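Side-chain contact in 4-oxalocrotonate decarboxylase NahK (Pseudomonas putida, PDB 5D2K), which catalyses the metal-assisted decarboxylation of (3E)-2-oxohex-3-enedioate to 2-oxopent-4-enoate in the bacterial breakdown of naphthalene: residues R56-R61 with A92-V97. The protein carries 1 engineered substitution. Residues are numbered along the deposited sequence; the frame is centred on the assembly and turned at random.
Sequences RRKEAR and ADYFSV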
loop_
_atom_site.group_PDB
_atom_site.type_symbol
_atom_site.label_atom_id
_atom_site.label_comp_id
_atom_site.label_asym_id
_atom_site.label_seq_id
_atom_site.Cartn_x
_atom_site.Cartn_y
_atom_site.Cartn_z
ATOM N N ARG A 56 12.426 10.777 -0.567
ATOM C CA ARG A 56 13.786 11.291 -0.576
ATOM C C ARG A 56 14.323 11.526 0.848
ATOM O O ARG A 56 15.473 11.194 1.143
ATOM C CB ARG A 56 13.878 12.590 -1.389
ATOM C CG ARG A 56 15.325 13.002 -1.668
ATOM C CD ARG A 56 15.460 14.514 -1.880
ATOM N NE ARG A 56 15.004 15.251 -0.704
ATOM C CZ ARG A 56 15.713 15.408 0.411
ATOM N NH1 ARG A 56 16.931 14.884 0.517
ATOM N NH2 ARG A 56 15.198 16.080 1.429
ATOM N N ARG A 57 13.489 12.075 1.726
ATOM C CA ARG A 57 13.893 12.275 3.114
ATOM C C ARG A 57 14.299 10.944 3.753
ATOM O O ARG A 57 15.302 10.860 4.467
ATOM C CB ARG A 57 12.760 12.926 3.916
ATOM C CG ARG A 57 12.435 14.363 3.483
ATOM C CD ARG A 57 11.222 14.922 4.249
ATOM N NE ARG A 57 11.461 15.051 5.687
ATOM C CZ ARG A 57 12.106 16.073 6.251
ATOM N NH1 ARG A 57 12.571 17.074 5.507
ATOM N NH2 ARG A 57 12.283 16.099 7.567
ATOM N N LYS A 58 13.521 9.900 3.483
ATOM C CA LYS A 58 13.809 8.610 4.086
ATOM C C LYS A 58 15.078 8.007 3.494
ATOM O O LYS A 58 15.904 7.467 4.230
ATOM C CB LYS A 58 12.617 7.652 3.916
ATOM C CG LYS A 58 11.401 8.095 4.722
ATOM C CD LYS A 58 10.374 6.971 4.854
ATOM C CE LYS A 58 9.125 7.433 5.585
ATOM N NZ LYS A 58 9.427 7.993 6.956
ATOM N N GLU A 59 15.246 8.108 2.178
ATOM C CA GLU A 59 16.450 7.618 1.512
ATOM C C GLU A 59 17.702 8.330 2.024
ATOM O O GLU A 59 18.756 7.709 2.208
ATOM C CB GLU A 59 16.337 7.797 -0.006
ATOM C CG GLU A 59 15.349 6.848 -0.694
ATOM C CD GLU A 59 15.012 7.274 -2.123
ATOM O OE1 GLU A 59 15.113 8.483 -2.434
ATOM O OE2 GLU A 59 14.635 6.396 -2.935
ATOM N N ALA A 60 17.574 9.643 2.233
ATOM C CA ALA A 60 18.705 10.462 2.652
ATOM C C ALA A 60 19.202 10.097 4.038
ATOM O O ALA A 60 20.386 10.294 4.346
ATOM C CB ALA A 60 18.334 11.942 2.609
ATOM N N ARG A 61 18.321 9.565 4.882
ATOM C CA ARG A 61 18.762 9.166 6.216
ATOM C C ARG A 61 19.087 7.677 6.288
ATOM O O ARG A 61 19.295 7.135 7.380
ATOM C CB ARG A 61 17.729 9.568 7.288
ATOM C CG ARG A 61 16.430 8.764 7.381
ATOM C CD ARG A 61 15.552 9.259 8.552
ATOM N NE ARG A 61 15.079 10.638 8.378
ATOM C CZ ARG A 61 13.898 10.968 7.857
ATOM N NH1 ARG A 61 13.558 12.251 7.723
ATOM N NH2 ARG A 61 13.056 10.026 7.441
ATOM N N ALA A 92 9.041 1.628 2.925
ATOM C CA ALA A 92 10.376 1.704 3.516
ATOM C C ALA A 92 10.730 0.420 4.260
ATOM O O ALA A 92 9.835 -0.311 4.733
ATOM C CB ALA A 92 10.472 2.900 4.453
ATOM N N ASP A 93 12.025 0.144 4.397
ATOM C CA ASP A 93 12.425 -1.134 4.977
ATOM C C ASP A 93 11.887 -1.359 6.400
ATOM O O ASP A 93 11.458 -2.472 6.713
ATOM C CB ASP A 93 13.960 -1.327 4.925
ATOM C CG ASP A 93 14.777 -0.143 5.444
ATOM O OD1 ASP A 93 14.279 0.762 6.150
ATOM O OD2 ASP A 93 15.996 -0.173 5.151
ATOM N N TYR A 94 11.856 -0.328 7.244
ATOM C CA TYR A 94 11.406 -0.533 8.627
ATOM C C TYR A 94 9.890 -0.759 8.716
ATOM O O TYR A 94 9.374 -1.065 9.799
ATOM C CB TYR A 94 11.823 0.641 9.529
ATOM C CG TYR A 94 11.149 1.955 9.193
ATOM C CD1 TYR A 94 9.943 2.306 9.779
ATOM C CD2 TYR A 94 11.729 2.843 8.304
ATOM C CE1 TYR A 94 9.321 3.514 9.469
ATOM C CE2 TYR A 94 11.116 4.047 7.984
ATOM C CZ TYR A 94 9.909 4.373 8.578
ATOM O OH TYR A 94 9.291 5.575 8.283
ATOM N N PHE A 95 9.177 -0.625 7.589
ATOM C CA PHE A 95 7.754 -1.012 7.536
ATOM C C PHE A 95 7.581 -2.520 7.689
ATOM O O PHE A 95 6.494 -2.988 8.051
ATOM C CB PHE A 95 7.082 -0.621 6.203
ATOM C CG PHE A 95 6.902 0.867 5.960
ATOM C CD1 PHE A 95 7.403 1.838 6.823
ATOM C CD2 PHE A 95 6.193 1.277 4.832
ATOM C CE1 PHE A 95 7.204 3.198 6.551
ATOM C CE2 PHE A 95 6.004 2.632 4.551
ATOM C CZ PHE A 95 6.508 3.588 5.408
ATOM N N SER A 96 8.622 -3.294 7.363
ATOM C CA SER A 96 8.491 -4.749 7.261
ATOM C C SER A 96 8.350 -5.447 8.619
ATOM O O SER A 96 9.029 -5.099 9.588
ATOM C CB SER A 96 9.691 -5.320 6.494
ATOM O OG SER A 96 10.904 -5.112 7.213
ATOM N N VAL A 97 7.463 -6.442 8.654
ATOM C CA VAL A 97 7.174 -7.259 9.834
ATOM C C VAL A 97 7.237 -8.726 9.405
ATOM O O VAL A 97 6.713 -9.083 8.352
ATOM C CB VAL A 97 5.766 -6.928 10.410
ATOM C CG1 VAL A 97 5.428 -7.773 11.644
ATOM C CG2 VAL A 97 5.646 -5.437 10.724
#
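Lys58 and Tyr94 meet where the last turn of helix 44-60 faces a short 3-10 turn, residues 93-95, which links strand 87-92 to strand 96-97 in the FAA-hydrolase fold. The polar part of the contact is one hydrogen bond, with Lys58 NZ donating to Tyr94 OH over 2.8 Å. The ammonium arrives at the edge of the phenol, near the ring plane, and the two side chains cross at about a right angle. A lysine suits this place because its long chain, together with the phenol, can bridge the 10.5 Å between Lys58 CA and Tyr94 CA. The chain runs extended to CE and bends at its last torsion (chi4 -57°), which turns NZ toward the hydroxyl.

Helix 12-27 supplies the charges that complete the network. Lys58 NZ forms salt bridges with Glu23 and Glu26, and Tyr94 OH also hydrogen-bonds to Glu26, so the buried ammonium is probably well compensated.

Apolar contact accompanies the polar one. Ala92 has a methyl small enough to let the lysine chain pass, its CB lying 4.1 Å from Lys58 CD. Within 92-97, Phe95 CD1 lies 3.7 Å above the plane of the Tyr94 ring, toward its rim.

The turn carrying the tyrosine is held by its own backbone, Phe95 N bonding to Ala92 O. Ser96, with its short hydroxyl, adds a second clasp: Asp93 O accepts both Ser96 N at 3.0 Å and Ser96 OG at 2.7 Å, the hydroxyl lying nearly in line with the carbonyl bond.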